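Local coordinates for cyclin homolog (Herpesvirus saimiri, PDB 2F2C), which is a viral D-type cyclin that modulates the host cell cycle and may help drive the transformation and rapid proliferation of latently infected T cells, at residues R22-L27 with I157-A162; N51-L56 with L185-I190; D69-P74 with A149-D154; T179-A184 with L197-G202. All blocks are in the same frame, centred on the assembly; numbering follows the deposited sequence.

Contact 1 of 4, residues R22-L27 with I157-A162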
loop_
_atom_site.group_PDB
_atom_site.type_symbol
_atom_site.label_atom_id
_atom_site.label_comp_id
_atom_site.label_asym_id
_atom_site.label_seq_id
_atom_site.Cartn_x
_atom_site.Cartn_y
_atom_site.Cartn_z
ATOM N N ARG A 22 -8.917 -14.566 2.378
ATOM C CA ARG A 22 -8.017 -14.584 1.224
ATOM C C ARG A 22 -6.853 -13.595 1.239
ATOM O O ARG A 22 -5.902 -13.752 0.467
ATOM C CB ARG A 22 -8.756 -14.656 -0.127
ATOM C CG ARG A 22 -9.616 -13.511 -0.488
ATOM C CD ARG A 22 -10.749 -13.859 -1.416
ATOM N NE ARG A 22 -11.581 -12.661 -1.596
ATOM C CZ ARG A 22 -11.285 -11.668 -2.432
ATOM N NH1 ARG A 22 -10.189 -11.733 -3.182
ATOM N NH2 ARG A 22 -12.061 -10.609 -2.514
ATOM N N VAL A 23 -6.900 -12.632 2.155
ATOM C CA VAL A 23 -5.767 -11.770 2.432
ATOM C C VAL A 23 -4.597 -12.620 2.929
ATOM O O VAL A 23 -3.466 -12.423 2.495
ATOM C CB VAL A 23 -6.150 -10.631 3.456
ATOM C CG1 VAL A 23 -4.935 -10.107 4.266
ATOM C CG2 VAL A 23 -6.905 -9.480 2.754
ATOM N N LEU A 24 -4.859 -13.567 3.830
ATOM C CA LEU A 24 -3.821 -14.474 4.321
ATOM C C LEU A 24 -3.270 -15.287 3.157
ATOM O O LEU A 24 -2.043 -15.550 3.054
ATOM C CB LEU A 24 -4.406 -15.456 5.325
ATOM C CG LEU A 24 -3.580 -15.862 6.552
ATOM C CD1 LEU A 24 -4.099 -17.166 7.119
ATOM C CD2 LEU A 24 -2.073 -15.948 6.298
ATOM N N ASN A 25 -4.204 -15.703 2.293
ATOM C CA ASN A 25 -3.886 -16.519 1.142
ATOM C C ASN A 25 -2.906 -15.771 0.266
ATOM O O ASN A 25 -1.904 -16.361 -0.167
ATOM C CB ASN A 25 -5.146 -16.821 0.336
ATOM C CG ASN A 25 -5.643 -18.234 0.527
ATOM O OD1 ASN A 25 -4.960 -19.208 0.145
ATOM N ND2 ASN A 25 -6.855 -18.366 1.079
ATOM N N ASN A 26 -3.185 -14.476 0.029
ATOM C CA ASN A 26 -2.360 -13.676 -0.871
ATOM C C ASN A 26 -1.002 -13.345 -0.274
ATOM O O ASN A 26 -0.035 -13.142 -0.999
ATOM C CB ASN A 26 -3.075 -12.403 -1.310
ATOM C CG ASN A 26 -4.315 -12.683 -2.133
ATOM O OD1 ASN A 26 -4.261 -13.339 -3.185
ATOM N ND2 ASN A 26 -5.447 -12.177 -1.665
ATOM N N LEU A 27 -0.935 -13.291 1.052
ATOM C CA LEU A 27 0.304 -12.995 1.720
ATOM C C LEU A 27 1.257 -14.164 1.531
ATOM O O LEU A 27 2.416 -13.967 1.143
ATOM C CB LEU A 27 0.075 -12.697 3.200
ATOM C CG LEU A 27 -0.176 -11.245 3.613
ATOM C CD1 LEU A 27 -0.607 -11.195 5.074
ATOM C CD2 LEU A 27 1.058 -10.347 3.393
ATOM N N ILE A 157 -1.830 -9.873 12.154
ATOM C CA ILE A 157 -3.256 -9.789 12.372
ATOM C C ILE A 157 -4.026 -10.901 11.663
ATOM O O ILE A 157 -4.882 -11.540 12.305
ATOM C CB ILE A 157 -3.795 -8.369 12.048
ATOM C CG1 ILE A 157 -3.128 -7.334 12.971
ATOM C CG2 ILE A 157 -5.332 -8.322 12.159
ATOM C CD1 ILE A 157 -3.656 -7.358 14.412
ATOM N N PRO A 158 -3.783 -11.125 10.361
ATOM C CA PRO A 158 -4.357 -12.286 9.675
ATOM C C PRO A 158 -4.168 -13.615 10.422
ATOM O O PRO A 158 -5.088 -14.446 10.436
ATOM C CB PRO A 158 -3.618 -12.296 8.342
ATOM C CG PRO A 158 -3.385 -10.884 8.072
ATOM C CD PRO A 158 -3.048 -10.262 9.415
ATOM N N LEU A 159 -3.016 -13.817 11.059
ATOM C CA LEU A 159 -2.824 -15.034 11.856
ATOM C C LEU A 159 -3.723 -15.042 13.082
ATOM O O LEU A 159 -4.387 -16.063 13.343
ATOM C CB LEU A 159 -1.357 -15.261 12.253
ATOM C CG LEU A 159 -0.411 -15.610 11.108
ATOM C CD1 LEU A 159 0.966 -15.907 11.644
ATOM C CD2 LEU A 159 -0.957 -16.782 10.314
ATOM N N CYS A 160 -3.751 -13.913 13.809
ATOM C CA CYS A 160 -4.657 -13.736 14.960
ATOM C C CYS A 160 -6.119 -14.037 14.641
ATOM O O CYS A 160 -6.785 -14.740 15.396
ATOM C CB CYS A 160 -4.574 -12.315 15.519
ATOM S SG CYS A 160 -3.043 -11.944 16.367
ATOM N N ASN A 161 -6.611 -13.477 13.537
ATOM C CA ASN A 161 -7.969 -13.728 13.078
ATOM C C ASN A 161 -8.209 -15.196 12.734
ATOM O O ASN A 161 -9.204 -15.776 13.160
ATOM C CB ASN A 161 -8.309 -12.855 11.874
ATOM C CG ASN A 161 -9.695 -13.125 11.347
ATOM O OD1 ASN A 161 -10.689 -12.682 11.923
ATOM N ND2 ASN A 161 -9.775 -13.874 10.264
ATOM N N ALA A 162 -7.296 -15.798 11.978
ATOM C CA ALA A 162 -7.412 -17.210 11.632
ATOM C C ALA A 162 -7.332 -18.180 12.837
ATOM O O ALA A 162 -8.026 -19.206 12.863
ATOM C CB ALA A 162 -6.405 -17.563 10.573
#
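L24 and P158 form the middle of this contact between two helices: L24 CG lies 4.0 Å from P158 CB, and the CA atoms of the same two residues are the closest backbone pair. From that point the leucine fork divides. Its CD1 goes toward the later turn of helix 156-162, where it meets A162 CB at 4.2 Å, while L24 CD2 approaches L159 CD2 at 4.3 Å. L159 contributes with one methyl: its CB is not aimed at the other helix, but CD2 lies on the near side. The proline ring is also touched at its outer carbon by two residues one helical turn apart. V23 CG1 lies 4.2 Å from P158 CG, placed there by standing anti to the backbone N (chi1 154°). L27 CD1 lies 4.1 Å from P158 CG, and the L27 side chain crosses the proline at about a right angle. No hydrogen bond spans the pair, so the contact is purely apolar. I227 of helix 218-228 lies against L24, L159 and A162, and R22 makes a salt bridge with an acidic side chain of another protein chain, probably the cyclin's kinase partner. The short segment axes approach to 9.8 Å with their directions 133° apart. The arrangement lays helix 21-31, near the N terminus, against helix 156-162 in the C-terminal half of a two-domain cyclin.

Contact 2 of 4, residues N51-L56 with L185-I190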
loop_
_atom_site.group_PDB
_atom_site.type_symbol
_atom_site.label_atom_id
_atom_site.label_comp_id
_atom_site.label_asym_id
_atom_site.label_seq_id
_atom_site.Cartn_x
_atom_site.Cartn_y
_atom_site.Cartn_z
ATOM N N ASN A 51 29.217 -8.065 10.671
ATOM C CA ASN A 51 28.940 -6.658 10.347
ATOM C C ASN A 51 27.454 -6.390 10.278
ATOM O O ASN A 51 26.976 -5.410 10.830
ATOM C CB ASN A 51 29.566 -6.225 9.026
ATOM C CG ASN A 51 31.032 -6.533 8.947
ATOM O OD1 ASN A 51 31.424 -7.683 8.753
ATOM N ND2 ASN A 51 31.856 -5.505 9.070
ATOM N N ARG A 52 26.727 -7.266 9.595
ATOM C CA ARG A 52 25.282 -7.130 9.496
ATOM C C ARG A 52 24.627 -6.882 10.870
ATOM O O ARG A 52 23.848 -5.930 11.021
ATOM C CB ARG A 52 24.675 -8.353 8.810
ATOM C CG ARG A 52 23.212 -8.194 8.410
ATOM C CD ARG A 52 22.651 -9.420 7.735
ATOM N NE ARG A 52 21.210 -9.350 7.516
ATOM C CZ ARG A 52 20.300 -9.983 8.249
ATOM N NH1 ARG A 52 20.669 -10.725 9.285
ATOM N NH2 ARG A 52 19.010 -9.862 7.947
ATOM N N THR A 53 24.968 -7.703 11.868
ATOM C CA THR A 53 24.330 -7.612 13.189
ATOM C C THR A 53 24.490 -6.247 13.885
ATOM O O THR A 53 23.551 -5.759 14.526
ATOM C CB THR A 53 24.816 -8.735 14.138
ATOM O OG1 THR A 53 24.927 -9.976 13.429
ATOM C CG2 THR A 53 23.760 -9.023 15.209
ATOM N N ILE A 54 25.676 -5.651 13.779
ATOM C CA ILE A 54 25.913 -4.304 14.300
ATOM C C ILE A 54 25.041 -3.259 13.546
ATOM O O ILE A 54 24.335 -2.457 14.164
ATOM C CB ILE A 54 27.432 -3.980 14.256
ATOM C CG1 ILE A 54 28.190 -4.860 15.276
ATOM C CG2 ILE A 54 27.684 -2.530 14.579
ATOM C CD1 ILE A 54 29.647 -5.181 14.934
ATOM N N LEU A 55 25.053 -3.314 12.216
ATOM C CA LEU A 55 24.379 -2.330 11.398
ATOM C C LEU A 55 22.875 -2.390 11.572
ATOM O O LEU A 55 22.201 -1.358 11.598
ATOM C CB LEU A 55 24.732 -2.545 9.943
ATOM C CG LEU A 55 23.906 -1.766 8.935
ATOM C CD1 LEU A 55 24.307 -0.303 8.941
ATOM C CD2 LEU A 55 24.095 -2.405 7.555
ATOM N N LEU A 56 22.344 -3.600 11.688
ATOM C CA LEU A 56 20.918 -3.762 11.908
ATOM C C LEU A 56 20.527 -3.352 13.325
ATOM O O LEU A 56 19.394 -2.921 13.543
ATOM C CB LEU A 56 20.472 -5.188 11.601
ATOM C CG LEU A 56 20.483 -5.613 10.129
ATOM C CD1 LEU A 56 19.851 -6.994 10.009
ATOM C CD2 LEU A 56 19.730 -4.605 9.238
ATOM N N LEU A 185 14.760 -10.026 14.093
ATOM C CA LEU A 185 15.268 -9.779 12.729
ATOM C C LEU A 185 16.686 -9.211 12.667
ATOM O O LEU A 185 17.255 -9.116 11.582
ATOM C CB LEU A 185 14.329 -8.850 11.953
ATOM C CG LEU A 185 13.144 -9.543 11.292
ATOM C CD1 LEU A 185 12.023 -8.589 11.051
ATOM C CD2 LEU A 185 13.552 -10.194 10.003
ATOM N N ILE A 186 17.237 -8.808 13.812
ATOM C CA ILE A 186 18.630 -8.369 13.890
ATOM C C ILE A 186 19.576 -9.558 13.663
ATOM O O ILE A 186 20.628 -9.428 13.025
ATOM C CB ILE A 186 18.912 -7.671 15.273
ATOM C CG1 ILE A 186 18.142 -6.355 15.363
ATOM C CG2 ILE A 186 20.403 -7.412 15.503
ATOM C CD1 ILE A 186 18.463 -5.511 16.612
ATOM N N GLN A 187 19.186 -10.711 14.196
ATOM C CA GLN A 187 20.024 -11.905 14.200
ATOM C C GLN A 187 20.112 -12.610 12.824
ATOM O O GLN A 187 19.093 -12.763 12.116
ATOM C CB GLN A 187 19.528 -12.864 15.282
ATOM C CG GLN A 187 20.265 -12.797 16.610
ATOM C CD GLN A 187 20.860 -11.438 16.915
ATOM O OE1 GLN A 187 20.234 -10.617 17.584
ATOM N NE2 GLN A 187 22.065 -11.196 16.421
ATOM N N PRO A 188 21.330 -13.009 12.452
ATOM C CA PRO A 188 21.634 -13.613 11.142
ATOM C C PRO A 188 20.746 -14.790 10.719
ATOM O O PRO A 188 20.245 -14.817 9.591
ATOM C CB PRO A 188 23.071 -14.105 11.313
ATOM C CG PRO A 188 23.348 -14.041 12.825
ATOM C CD PRO A 188 22.538 -12.877 13.288
ATOM N N ASN A 189 20.540 -15.745 11.618
ATOM C CA ASN A 189 19.776 -16.946 11.309
ATOM C C ASN A 189 18.267 -16.708 11.104
ATOM O O ASN A 189 17.519 -17.636 10.796
ATOM C CB ASN A 189 20.006 -17.983 12.407
ATOM C CG ASN A 189 19.335 -17.602 13.715
ATOM O OD1 ASN A 189 19.297 -16.426 14.096
ATOM N ND2 ASN A 189 18.787 -18.594 14.402
ATOM N N ILE A 190 17.810 -15.475 11.252
ATOM C CA ILE A 190 16.387 -15.202 11.111
ATOM C C ILE A 190 16.110 -14.797 9.673
ATOM O O ILE A 190 14.997 -14.950 9.170
ATOM C CB ILE A 190 15.932 -14.105 12.144
ATOM C CG1 ILE A 190 16.127 -14.600 13.587
ATOM C CG2 ILE A 190 14.482 -13.712 11.970
ATOM C CD1 ILE A 190 15.562 -16.018 13.895
#
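R52 holds CG anti to its backbone nitrogen (chi1 -169°) and runs extended from CG to NE, which brings the guanidinium to the backbone of 185-188. L56 starts off differently, with CG beside the backbone N (chi1 -70°), and its CD1 ends 3.5 Å above the R52 guanidinium plane, over the centre of the group. The guanidinium is thus covered on one face by a methyl of its own helix, while its edge is turned to the loop: Q187 O and P188 N lie in its plane. R52 NH1 is 3.8 Å from Q187 O, too far for a hydrogen bond, and the closer approach is from R52 NH1 to P188 CA at 3.6 Å. The same L56 CD1 also reaches L185 O, at 3.7 Å.

T53 provides the outer part of the contact. Its CG2, anti to the backbone N, meets I186 CG2 at 3.7 Å, with the two side chains nearly perpendicular. T53 OG1 lies 3.8 Å from P188 CD and makes a weak hydrogen bond to V49 O one turn earlier. The CB of Q187 points away from the helix, but a bend at chi2 (29°) brings its amide back toward the T53 methyl, though the exact spacing is doubtful at this resolution.

The charge of R52 is met by D81, whose OD2 forms a salt bridge with NH2. Helix 72-83 thus backs the site, with V77 and L80 touching L56, while helix 232-247 lies behind the loop, A245 contacting Q187 and I190. Helix 49-65 itself continues the surface, T57 and H60 packing on I186.

Contact 3 of 4, residues D69-P74 with A149-D154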
loop_
_atom_site.group_PDB
_atom_site.type_symbol
_atom_site.label_atom_id
_atom_site.label_comp_id
_atom_site.label_asym_id
_atom_site.label_seq_id
_atom_site.Cartn_x
_atom_site.Cartn_y
_atom_site.Cartn_z
ATOM N N ASP A 69 6.681 3.617 12.556
ATOM C CA ASP A 69 5.734 2.523 12.468
ATOM C C ASP A 69 6.442 1.207 12.456
ATOM O O ASP A 69 7.497 1.077 11.863
ATOM C CB ASP A 69 4.881 2.679 11.221
ATOM C CG ASP A 69 3.662 3.546 11.470
ATOM O OD1 ASP A 69 3.434 4.529 10.715
ATOM O OD2 ASP A 69 2.873 3.330 12.422
ATOM N N LYS A 70 5.835 0.231 13.110
ATOM C CA LYS A 70 6.438 -1.078 13.320
ATOM C C LYS A 70 6.906 -1.752 12.051
ATOM O O LYS A 70 7.683 -2.701 12.111
ATOM C CB LYS A 70 5.464 -2.022 14.013
ATOM C CG LYS A 70 5.271 -1.781 15.491
ATOM C CD LYS A 70 6.548 -2.035 16.283
ATOM C CE LYS A 70 6.276 -2.079 17.762
ATOM N NZ LYS A 70 5.276 -1.019 18.025
ATOM N N SER A 71 6.484 -1.280 10.890
ATOM C CA SER A 71 6.831 -2.027 9.701
ATOM C C SER A 71 8.000 -1.440 8.864
ATOM O O SER A 71 8.498 -2.086 7.925
ATOM C CB SER A 71 5.585 -2.290 8.876
ATOM O OG SER A 71 5.665 -1.454 7.787
ATOM N N VAL A 72 8.469 -0.250 9.227
ATOM C CA VAL A 72 9.660 0.339 8.596
ATOM C C VAL A 72 10.925 -0.523 8.717
ATOM O O VAL A 72 11.695 -0.688 7.755
ATOM C CB VAL A 72 9.970 1.705 9.205
ATOM C CG1 VAL A 72 11.207 2.317 8.542
ATOM C CG2 VAL A 72 8.755 2.615 9.067
ATOM N N PHE A 73 11.159 -1.062 9.904
ATOM C CA PHE A 73 12.392 -1.785 10.115
ATOM C C PHE A 73 12.458 -3.089 9.314
ATOM O O PHE A 73 13.436 -3.297 8.594
ATOM C CB PHE A 73 12.700 -2.003 11.600
ATOM C CG PHE A 73 13.984 -2.719 11.837
ATOM C CD1 PHE A 73 15.191 -2.156 11.439
ATOM C CD2 PHE A 73 13.993 -3.971 12.431
ATOM C CE1 PHE A 73 16.390 -2.819 11.658
ATOM C CE2 PHE A 73 15.188 -4.632 12.653
ATOM C CZ PHE A 73 16.384 -4.063 12.264
ATOM N N PRO A 74 11.469 -3.975 9.430
ATOM C CA PRO A 74 11.473 -5.174 8.616
ATOM C C PRO A 74 11.738 -4.862 7.140
ATOM O O PRO A 74 12.590 -5.523 6.510
ATOM C CB PRO A 74 10.072 -5.735 8.836
ATOM C CG PRO A 74 9.805 -5.393 10.225
ATOM C CD PRO A 74 10.311 -3.965 10.353
ATOM N N ALA A 149 7.674 -5.629 -0.213
ATOM C CA ALA A 149 7.875 -7.068 0.097
ATOM C C ALA A 149 6.936 -7.564 1.191
ATOM O O ALA A 149 6.471 -6.790 2.012
ATOM C CB ALA A 149 9.319 -7.344 0.520
ATOM N N VAL A 150 6.659 -8.858 1.229
ATOM C CA VAL A 150 5.924 -9.370 2.374
ATOM C C VAL A 150 6.829 -9.312 3.629
ATOM O O VAL A 150 7.922 -9.871 3.634
ATOM C CB VAL A 150 5.399 -10.787 2.144
ATOM C CG1 VAL A 150 4.877 -11.358 3.451
ATOM C CG2 VAL A 150 4.299 -10.777 1.123
ATOM N N LEU A 151 6.373 -8.615 4.668
ATOM C CA LEU A 151 7.143 -8.461 5.900
ATOM C C LEU A 151 6.611 -9.388 6.961
ATOM O O LEU A 151 5.389 -9.510 7.112
ATOM C CB LEU A 151 7.007 -7.042 6.435
ATOM C CG LEU A 151 7.400 -5.966 5.455
ATOM C CD1 LEU A 151 7.252 -4.605 6.111
ATOM C CD2 LEU A 151 8.833 -6.239 5.059
ATOM N N ALA A 152 7.511 -9.995 7.730
ATOM C CA ALA A 152 7.095 -10.877 8.815
ATOM C C ALA A 152 5.912 -10.206 9.487
ATOM O O ALA A 152 4.941 -10.830 9.899
ATOM C CB ALA A 152 8.219 -11.070 9.805
ATOM N N THR A 153 5.974 -8.897 9.525
ATOM C CA THR A 153 5.109 -8.160 10.369
ATOM C C THR A 153 3.702 -7.997 9.794
ATOM O O THR A 153 2.770 -7.690 10.532
ATOM C CB THR A 153 5.819 -6.856 10.723
ATOM O OG1 THR A 153 5.478 -6.520 12.060
ATOM C CG2 THR A 153 5.343 -5.724 9.908
ATOM N N ASP A 154 3.547 -8.243 8.489
ATOM C CA ASP A 154 2.250 -8.137 7.821
ATOM C C ASP A 154 1.342 -9.310 8.195
ATOM O O ASP A 154 0.118 -9.250 7.988
ATOM C CB ASP A 154 2.388 -8.157 6.294
ATOM C CG ASP A 154 3.200 -6.987 5.719
ATOM O OD1 ASP A 154 2.886 -5.794 5.989
ATOM O OD2 ASP A 154 4.145 -7.198 4.905
#
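L151 is the first residue of 149-154 to meet the start of helix 72-83. With CG beside the backbone N (chi1 -56°), it splits its methyls between two neighbours: CD2 lies 4.0 Å from P74 CB, and CD1 lies 3.9 Å from S71 OG. After A152 the chain turns back, and T153 comes in alongside, its CG2 3.6 Å from S71 CB and its CB 4.3 Å from P74 CG. S71 and P74 therefore each touch both L151 and T153. D154 then closes the bend from within: its OD2 accepts the L151 N-H at 2.7 Å (162° at the hydrogen), on the anti side of the carboxylate and 29° out of its plane. On the opposing segment, a type I turn from D69 to V72 presents S71. R109 joins the two sides, NH1 forming a salt bridge with D154 OD1 and a weak hydrogen bond with S71 OG. The segment 149-154 belongs to the connection between helices 129-142 and 156-162, and it runs through the interior: L27 of helix 21-31 packs on V150 and D154, while helix 170-184 supplies I181 against A152 and C182 against P74.

Contact 4 of 4, residues T179-A184 with L197-G202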
loop_
_atom_site.group_PDB
_atom_site.type_symbol
_atom_site.label_atom_id
_atom_site.label_comp_id
_atom_site.label_asym_id
_atom_site.label_seq_id
_atom_site.Cartn_x
_atom_site.Cartn_y
_atom_site.Cartn_z
ATOM N N THR A 179 7.181 -5.865 18.406
ATOM C CA THR A 179 8.416 -5.508 19.083
ATOM C C THR A 179 9.338 -6.716 19.066
ATOM O O THR A 179 10.496 -6.616 18.657
ATOM C CB THR A 179 8.150 -5.085 20.533
ATOM O OG1 THR A 179 7.194 -4.023 20.563
ATOM C CG2 THR A 179 9.405 -4.454 21.137
ATOM N N THR A 180 8.805 -7.855 19.505
ATOM C CA THR A 180 9.499 -9.139 19.468
ATOM C C THR A 180 10.011 -9.523 18.065
ATOM O O THR A 180 11.182 -9.911 17.899
ATOM C CB THR A 180 8.563 -10.225 20.013
ATOM O OG1 THR A 180 8.168 -9.888 21.349
ATOM C CG2 THR A 180 9.299 -11.559 20.157
ATOM N N ILE A 181 9.152 -9.416 17.055
ATOM C CA ILE A 181 9.604 -9.729 15.696
ATOM C C ILE A 181 10.729 -8.774 15.240
ATOM O O ILE A 181 11.796 -9.241 14.810
ATOM C CB ILE A 181 8.427 -9.798 14.702
ATOM C CG1 ILE A 181 7.667 -11.101 14.895
ATOM C CG2 ILE A 181 8.924 -9.782 13.312
ATOM C CD1 ILE A 181 6.181 -10.970 14.673
ATOM N N CYS A 182 10.505 -7.459 15.384
ATOM C CA CYS A 182 11.507 -6.457 14.999
ATOM C C CYS A 182 12.864 -6.627 15.661
ATOM O O CYS A 182 13.868 -6.326 15.038
ATOM C CB CYS A 182 11.019 -5.051 15.237
ATOM S SG CYS A 182 9.768 -4.517 14.064
ATOM N N LYS A 183 12.929 -7.101 16.900
ATOM C CA LYS A 183 14.257 -7.310 17.489
ATOM C C LYS A 183 14.927 -8.578 16.951
ATOM O O LYS A 183 16.091 -8.533 16.560
ATOM C CB LYS A 183 14.232 -7.297 19.013
ATOM C CG LYS A 183 14.169 -5.893 19.638
ATOM C CD LYS A 183 14.643 -5.932 21.085
ATOM C CE LYS A 183 14.670 -4.549 21.726
ATOM N NZ LYS A 183 13.348 -4.089 22.234
ATOM N N ALA A 184 14.190 -9.694 16.892
ATOM C CA ALA A 184 14.708 -10.967 16.345
ATOM C C ALA A 184 15.384 -10.806 14.984
ATOM O O ALA A 184 16.460 -11.352 14.767
ATOM C CB ALA A 184 13.601 -12.008 16.268
ATOM N N LEU A 197 6.602 -17.652 8.892
ATOM C CA LEU A 197 7.158 -18.408 10.008
ATOM C C LEU A 197 7.735 -17.502 11.101
ATOM O O LEU A 197 7.394 -17.666 12.281
ATOM C CB LEU A 197 8.191 -19.433 9.535
ATOM C CG LEU A 197 7.596 -20.733 8.990
ATOM C CD1 LEU A 197 8.687 -21.619 8.397
ATOM C CD2 LEU A 197 6.775 -21.473 10.058
ATOM N N ILE A 198 8.595 -16.552 10.718
ATOM C CA ILE A 198 9.081 -15.555 11.675
ATOM C C ILE A 198 7.915 -15.016 12.517
ATOM O O ILE A 198 7.981 -15.005 13.751
ATOM C CB ILE A 198 9.767 -14.394 10.956
ATOM C CG1 ILE A 198 10.927 -14.880 10.089
ATOM C CG2 ILE A 198 10.223 -13.336 11.964
ATOM C CD1 ILE A 198 11.344 -13.836 9.046
ATOM N N CYS A 199 6.841 -14.601 11.836
ATOM C CA CYS A 199 5.654 -14.060 12.488
ATOM C C CYS A 199 4.982 -15.037 13.425
ATOM O O CYS A 199 4.778 -14.711 14.571
ATOM C CB CYS A 199 4.623 -13.610 11.473
ATOM S SG CYS A 199 3.246 -12.808 12.333
ATOM N N ALA A 200 4.596 -16.206 12.923
ATOM C CA ALA A 200 4.121 -17.306 13.764
ATOM C C ALA A 200 4.925 -17.423 15.062
ATOM O O ALA A 200 4.355 -17.488 16.152
ATOM C CB ALA A 200 4.187 -18.656 12.987
ATOM N N GLY A 201 6.247 -17.464 14.930
ATOM C CA GLY A 201 7.135 -17.596 16.068
ATOM C C GLY A 201 7.019 -16.407 17.006
ATOM O O GLY A 201 6.873 -16.587 18.223
ATOM N N GLY A 202 7.068 -15.194 16.454
ATOM C CA GLY A 202 6.912 -14.004 17.269
ATOM C C GLY A 202 5.663 -14.069 18.137
ATOM O O GLY A 202 5.646 -13.586 19.263
#
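I181 packs against the bare backbone at G202, joining two consecutive helices, 170-184 and 195-208, of the all-helical cyclin fold. Their short segment axes come within 9.2 Å at an angle of 127°, and the nearest CA atoms are those of I181 and G202, 5.3 Å apart. This is the close part of the interface. G202 has no side chain, and I181 CG1 lies directly on its backbone, 3.8 Å from G202 CA. The isoleucine divides its branches: CG1 stands beside the backbone N (chi1 -76°) and carries CD1 over the opposing helix to C199 CA at 3.8 Å, whereas CG2 turns to the I198 side chain and meets its CG2 at 4.0 Å. One side chain thus touches I198, C199 and G202, the last two chiefly through their backbone CA atoms.

Toward T180 the fit is looser and the surroundings are partly open to solvent. T180 CG2 comes no nearer than 4.3 Å to G202 O, and the hydroxyl is engaged within its own helix, OG1 bonding to A176 O. At the buried side, by contrast, L156 lies on both I181 and C199. There the cysteine CB points away from helix 170-184, yet C199 SG still rests 4.2 Å from I181 CD1.

How the contacts relate
Contact 3 lies nearest the centre of the chain, about 5 Å from it, and its centre is about 10 Å from that of contact 4. Contacts 1 and 2 sit on opposite sides of the chain's centre, their own centres about 27 Å apart. Contact 3 touches all three others, through L27 of contact 1, L56 of contact 2 and C182 of contact 4. Helix 170-184 ends in contact 4, and the 185-190 loop of contact 2 follows directly; I190 packs on A184 and I198. Along the chain, contact 3 is nested within contacts 1 and 2; contacts 1 and 3 close before contact 4 opens, while contact 2 alternates with contacts 1 and 4. Contacts 1 to 3 join the two cyclin halves into one body.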